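Local structure of 3-oxoacyl-[acyl-carrier-protein] synthase 2 (4JGA) at residues G46-I50 and K61-L65; P317-I323 and L344-N349. The protein probably catalyses the condensation of malonyl-ACP with a growing acyl chain, the elongation step of bacterial type II fatty acid synthesis. All blocks are in the same frame, centred on the assembly; numbering follows the deposited sequence.

Interaction 1 (46-50 with 61-65) comes first along the chain, in the N-terminal beta-ketoacyl synthase region, and interaction 2 (317-323 with 344-349) follows in the C-terminal region. Their centres lie 34 Å apart and their nearest atoms about 15 Å. They share no sheet: interaction 1 is a two-stranded antiparallel ribbon of its own, whereas interaction 2 ties strand 322-324, in the large mixed sheet, to the end of helix 331-345, which leads on to the outermost strand 353-355. One contact pairs two short strands after helix 33-41, while the other belongs to the layered thiolase-type core at a rim of its sheet.

Interaction 1: residues G46-I50 and K61-L65; sequences GIKTI and KIAGL
With CG1 set beside its own backbone N (chi1 -60°) and CD1 swung round by a chi2 of -46°, Ile47 lays its terminal methyl against the backbone of Gly64. Ile47 CD1 stands 3.4 Å from Gly64 CA, tighter than usual for two carbons, at a residue that has no side chain to compete for the place. On the other branch, Ile47 CG2 touches Ile62 CD1.

Lys48 runs extended through CG and CD and then bends at its last torsion (chi4 -73°), which turns the ammonium back over the end of the ribbon. There Lys48 NZ donates to two carbonyls, one from each segment: Leu65 O at 3.2 Å, with the donor slightly tilted from the carbonyl plane, and Gly46 O at 3.0 Å, reached from well above the plane. Gly46 O also takes a weak bond from Leu65 N, so two donors converge on it.

At the middle of the ribbon, Lys48 and Ala63 form a hydrogen-bonded pair: Lys48 N to Ala63 O is 2.8 Å and almost straight, and Ala63 N returns to Lys48 O at 2.9 Å. Farther along, Ile50 N donates to Lys61 O at 3.0 Å, and a water joins that same oxygen to Ile50 O. Ile50 CG1 rests 4.0 Å from Ala63 CB, with Leu65 CD1 beside it.

The side chain of Ile62 also packs on Pro238 and Ala241, and Gly64 shares a backbone hydrogen bond with Met254. Non-hydrogen-bonded pairs Ile47-Gly64 and Thr49-Ile62 flank the central pair, the pattern of a short, twisted two-stranded antiparallel beta ribbon, joined here by the long connection 50-61.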
loop_
_atom_site.group_PDB
_atom_site.type_symbol
_atom_site.label_atom_id
_atom_site.label_comp_id
_atom_site.label_asym_id
_atom_site.label_seq_id
_atom_site.Cartn_x
_atom_site.Cartn_y
_atom_site.Cartn_z
ATOM N N GLY A 46 -19.392 16.385 12.722
ATOM C CA GLY A 46 -19.672 16.292 11.287
ATOM C C GLY A 46 -20.427 15.050 10.835
ATOM O O GLY A 46 -20.395 14.719 9.660
ATOM N N ILE A 47 -21.098 14.372 11.758
ATOM C CA ILE A 47 -21.799 13.146 11.444
ATOM C C ILE A 47 -23.220 13.511 11.055
ATOM O O ILE A 47 -23.878 14.279 11.766
ATOM C CB ILE A 47 -21.847 12.176 12.647
ATOM C CG1 ILE A 47 -20.435 11.763 13.120
ATOM C CG2 ILE A 47 -22.684 10.957 12.311
ATOM C CD1 ILE A 47 -19.510 11.372 12.011
ATOM N N LYS A 48 -23.681 12.970 9.924
ATOM C CA LYS A 48 -25.039 13.256 9.403
ATOM C C LYS A 48 -25.666 12.055 8.691
ATOM O O LYS A 48 -25.040 10.989 8.547
ATOM C CB LYS A 48 -25.134 14.533 8.521
ATOM C CG LYS A 48 -23.929 14.862 7.677
ATOM C CD LYS A 48 -23.904 16.296 7.194
ATOM C CE LYS A 48 -22.494 16.652 6.730
ATOM N NZ LYS A 48 -21.495 16.828 7.840
ATOM N N THR A 49 -26.941 12.236 8.351
ATOM C CA THR A 49 -27.694 11.270 7.610
ATOM C C THR A 49 -27.117 11.148 6.189
ATOM O O THR A 49 -26.823 12.136 5.534
ATOM C CB THR A 49 -29.177 11.680 7.577
ATOM O OG1 THR A 49 -29.738 11.507 8.897
ATOM C CG2 THR A 49 -29.960 10.845 6.599
ATOM N N ILE A 50 -26.948 9.920 5.739
ATOM C CA ILE A 50 -26.545 9.640 4.385
ATOM C C ILE A 50 -27.712 9.960 3.476
ATOM O O ILE A 50 -28.812 9.494 3.696
ATOM C CB ILE A 50 -26.177 8.151 4.206
ATOM C CG1 ILE A 50 -24.922 7.841 5.015
ATOM C CG2 ILE A 50 -25.969 7.804 2.728
ATOM C CD1 ILE A 50 -24.700 6.368 5.256
ATOM N N LYS A 61 -27.297 4.257 8.896
ATOM C CA LYS A 61 -27.824 5.232 7.953
ATOM C C LYS A 61 -27.095 6.564 8.053
ATOM O O LYS A 61 -27.546 7.556 7.501
ATOM C CB LYS A 61 -29.324 5.441 8.214
ATOM C CG LYS A 61 -30.153 4.180 7.998
ATOM C CD LYS A 61 -31.577 4.340 8.500
ATOM C CE LYS A 61 -32.261 2.991 8.587
ATOM N NZ LYS A 61 -32.448 2.363 7.250
ATOM N N ILE A 62 -25.962 6.575 8.754
ATOM C CA ILE A 62 -25.270 7.833 9.072
ATOM C C ILE A 62 -23.783 7.714 8.770
ATOM O O ILE A 62 -23.259 6.621 8.661
ATOM C CB ILE A 62 -25.420 8.206 10.558
ATOM C CG1 ILE A 62 -24.894 7.074 11.460
ATOM C CG2 ILE A 62 -26.880 8.528 10.876
ATOM C CD1 ILE A 62 -24.714 7.446 12.930
ATOM N N ALA A 63 -23.124 8.855 8.663
ATOM C CA ALA A 63 -21.707 8.878 8.380
ATOM C C ALA A 63 -21.160 10.281 8.587
ATOM O O ALA A 63 -21.914 11.247 8.569
ATOM C CB ALA A 63 -21.427 8.401 6.944
ATOM N N GLY A 64 -19.840 10.340 8.768
ATOM C CA GLY A 64 -19.070 11.580 8.696
ATOM C C GLY A 64 -18.833 11.930 7.237
ATOM O O GLY A 64 -18.049 11.282 6.550
ATOM N N LEU A 65 -19.521 12.957 6.772
ATOM C CA LEU A 65 -19.543 13.275 5.357
ATOM C C LEU A 65 -19.059 14.684 5.071
ATOM O O LEU A 65 -19.347 15.646 5.811
ATOM C CB LEU A 65 -20.962 13.099 4.810
ATOM C CG LEU A 65 -21.523 11.671 4.852
ATOM C CD1 LEU A 65 -23.035 11.703 4.624
ATOM C CD2 LEU A 65 -20.835 10.762 3.823
HETATM O O HOH W 1 -29.643 7.489 5.480
#

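Interaction 2: residues P317-I323 and L344-N349; sequences PDMIDYI and LFLEAN. With NA (sodium ion), chain E.
Asn349 ND2 is held by two backbone carbonyls of the facing segment. It donates to Ile320 O at 2.7 Å, with that oxygen lying in the amide plane of Asn349, and to Pro317 O at 3.1 Å, where it sits on a lone pair in the carbonyl plane. CG anti to the backbone N (chi1 -163°) carries the amide into the turn formed by 317-320, and the two bonds fix its rotation. A water within 2.8 Å of Asn349 OD1 is a ligand of the sodium ion.

That ion is bound by Asp318 O at 2.8 Å, Asp321 OD1 at 2.6 Å and two waters; by gripping the carbonyls of this turn, and through the shared water, Asn349 is a second-shell residue of the site. The other carboxylate oxygen, Asp321 OD2, makes a salt bridge with Lys411, which would be expected to favour the charged form.

The contact belongs to a beta-alpha-beta unit of the thiolase-type fold, in which strand 322-324 is followed by helix 331-345 and the parallel strand 353-355; the chain after Phe345 leaves the helix and brings Asn349 against the turn 317-320 that precedes the first strand.

The ring of Phe345 packs against Pro317, Ile320 and Ile323. Ile323 CD1 lies over one face, 4.1 Å from the centroid and 20° off the normal, a CH-pi contact. Pro317 O meets the ring edge in plane at Phe345 CE1, the carbon on which Pro317 CB packs at 3.8 Å, and Ile320 CG1 approaches Phe345 CE1 obliquely at 3.7 Å. Met310 of helix 300-312 and Leu416 of strand 414-421 also pack against both Ile320 and Phe345.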
loop_
_atom_site.group_PDB
_atom_site.type_symbol
_atom_site.label_atom_id
_atom_site.label_comp_id
_atom_site.label_asym_id
_atom_site.label_seq_id
_atom_site.Cartn_x
_atom_site.Cartn_y
_atom_site.Cartn_z
ATOM N N PRO A 317 7.558 7.700 29.406
ATOM C CA PRO A 317 6.116 7.940 29.288
ATOM C C PRO A 317 5.574 9.154 30.065
ATOM O O PRO A 317 4.551 9.695 29.679
ATOM C CB PRO A 317 5.510 6.640 29.801
ATOM C CG PRO A 317 6.558 5.604 29.508
ATOM C CD PRO A 317 7.849 6.310 29.803
ATOM N N ASP A 318 6.266 9.587 31.111
ATOM C CA ASP A 318 5.910 10.819 31.826
ATOM C C ASP A 318 5.967 12.057 30.932
ATOM O O ASP A 318 5.344 13.065 31.233
ATOM C CB ASP A 318 6.854 11.031 33.006
ATOM C CG ASP A 318 8.307 11.067 32.566
ATOM O OD1 ASP A 318 8.776 10.056 32.029
ATOM O OD2 ASP A 318 8.962 12.115 32.700
ATOM N N MET A 319 6.699 11.979 29.821
ATOM C CA MET A 319 6.928 13.140 28.983
ATOM C C MET A 319 5.749 13.450 28.030
ATOM O O MET A 319 5.612 14.579 27.583
ATOM C CB MET A 319 8.240 12.989 28.204
ATOM C CG MET A 319 9.480 13.137 29.090
ATOM S SD MET A 319 11.000 12.633 28.265
ATOM C CE MET A 319 11.120 13.936 27.026
ATOM N N ILE A 320 4.940 12.448 27.684
ATOM C CA ILE A 320 3.770 12.654 26.834
ATOM C C ILE A 320 2.802 13.588 27.564
ATOM O O ILE A 320 2.556 13.418 28.761
ATOM C CB ILE A 320 3.066 11.328 26.540
ATOM C CG1 ILE A 320 3.970 10.427 25.691
ATOM C CG2 ILE A 320 1.734 11.537 25.847
ATOM C CD1 ILE A 320 4.301 10.996 24.336
ATOM N N ASP A 321 2.250 14.569 26.856
ATOM C CA ASP A 321 1.203 15.459 27.458
ATOM C C ASP A 321 -0.219 15.137 26.994
ATOM O O ASP A 321 -1.190 15.276 27.748
ATOM C CB ASP A 321 1.534 16.894 27.125
ATOM C CG ASP A 321 2.845 17.337 27.721
ATOM O OD1 ASP A 321 3.065 17.108 28.938
ATOM O OD2 ASP A 321 3.662 17.915 26.963
ATOM N N TYR A 322 -0.329 14.711 25.736
ATOM C CA TYR A 322 -1.634 14.463 25.128
ATOM C C TYR A 322 -1.526 13.272 24.190
ATOM O O TYR A 322 -0.502 13.105 23.514
ATOM C CB TYR A 322 -2.169 15.715 24.394
ATOM C CG TYR A 322 -3.346 15.423 23.489
ATOM C CD1 TYR A 322 -4.586 15.089 24.027
ATOM C CD2 TYR A 322 -3.221 15.440 22.094
ATOM C CE1 TYR A 322 -5.662 14.804 23.210
ATOM C CE2 TYR A 322 -4.310 15.163 21.278
ATOM C CZ TYR A 322 -5.519 14.838 21.847
ATOM O OH TYR A 322 -6.617 14.519 21.054
ATOM N N ILE A 323 -2.586 12.458 24.188
ATOM C CA ILE A 323 -2.710 11.276 23.361
ATOM C C ILE A 323 -3.975 11.410 22.524
ATOM O O ILE A 323 -5.077 11.599 23.047
ATOM C CB ILE A 323 -2.833 9.991 24.199
ATOM C CG1 ILE A 323 -1.623 9.846 25.104
ATOM C CG2 ILE A 323 -3.038 8.756 23.298
ATOM C CD1 ILE A 323 -1.760 8.741 26.111
ATOM N N LEU A 344 0.458 1.603 30.441
ATOM C CA LEU A 344 1.683 2.296 30.071
ATOM C C LEU A 344 1.871 3.645 30.784
ATOM O O LEU A 344 3.021 4.014 31.122
ATOM C CB LEU A 344 1.657 2.515 28.560
ATOM C CG LEU A 344 2.916 2.757 27.776
ATOM C CD1 LEU A 344 4.039 1.788 28.118
ATOM C CD2 LEU A 344 2.524 2.647 26.296
ATOM N N PHE A 345 0.770 4.366 31.036
ATOM C CA PHE A 345 0.867 5.762 31.463
ATOM C C PHE A 345 0.390 6.092 32.859
ATOM O O PHE A 345 0.820 7.100 33.427
ATOM C CB PHE A 345 0.105 6.658 30.483
ATOM C CG PHE A 345 0.775 6.786 29.146
ATOM C CD1 PHE A 345 1.831 7.667 28.981
ATOM C CD2 PHE A 345 0.350 6.028 28.065
ATOM C CE1 PHE A 345 2.468 7.774 27.762
ATOM C CE2 PHE A 345 0.978 6.129 26.838
ATOM C CZ PHE A 345 2.028 7.013 26.674
ATOM N N LEU A 346 -0.477 5.273 33.438
ATOM C CA LEU A 346 -1.154 5.700 34.660
ATOM C C LEU A 346 -0.193 6.003 35.851
ATOM O O LEU A 346 -0.309 7.057 36.490
ATOM C CB LEU A 346 -2.248 4.689 35.028
ATOM C CG LEU A 346 -3.075 4.985 36.286
ATOM C CD1 LEU A 346 -3.795 6.323 36.146
ATOM C CD2 LEU A 346 -4.060 3.844 36.554
ATOM N N GLU A 347 0.767 5.105 36.103
ATOM C CA GLU A 347 1.711 5.260 37.223
ATOM C C GLU A 347 2.676 6.416 36.971
ATOM O O GLU A 347 2.913 7.207 37.861
ATOM C CB GLU A 347 2.494 3.947 37.522
ATOM N N ALA A 348 3.211 6.520 35.762
ATOM C CA ALA A 348 4.266 7.510 35.461
ATOM C C ALA A 348 3.702 8.880 35.060
ATOM O O ALA A 348 4.412 9.875 35.086
ATOM C CB ALA A 348 5.160 7.001 34.342
ATOM N N ASN A 349 2.438 8.922 34.655
ATOM C CA ASN A 349 1.870 10.134 34.091
ATOM C C ASN A 349 0.382 10.182 34.341
ATOM O O ASN A 349 -0.415 10.128 33.410
ATOM C CB ASN A 349 2.150 10.135 32.616
ATOM C CG ASN A 349 1.978 11.502 31.980
ATOM O OD1 ASN A 349 1.464 12.430 32.582
ATOM N ND2 ASN A 349 2.406 11.612 30.734
HETATM NA NA NA E . 3.951 15.407 30.638
HETATM O O HOH W 2 1.553 14.980 31.452
HETATM O O HOH W 3 4.776 14.891 33.415
#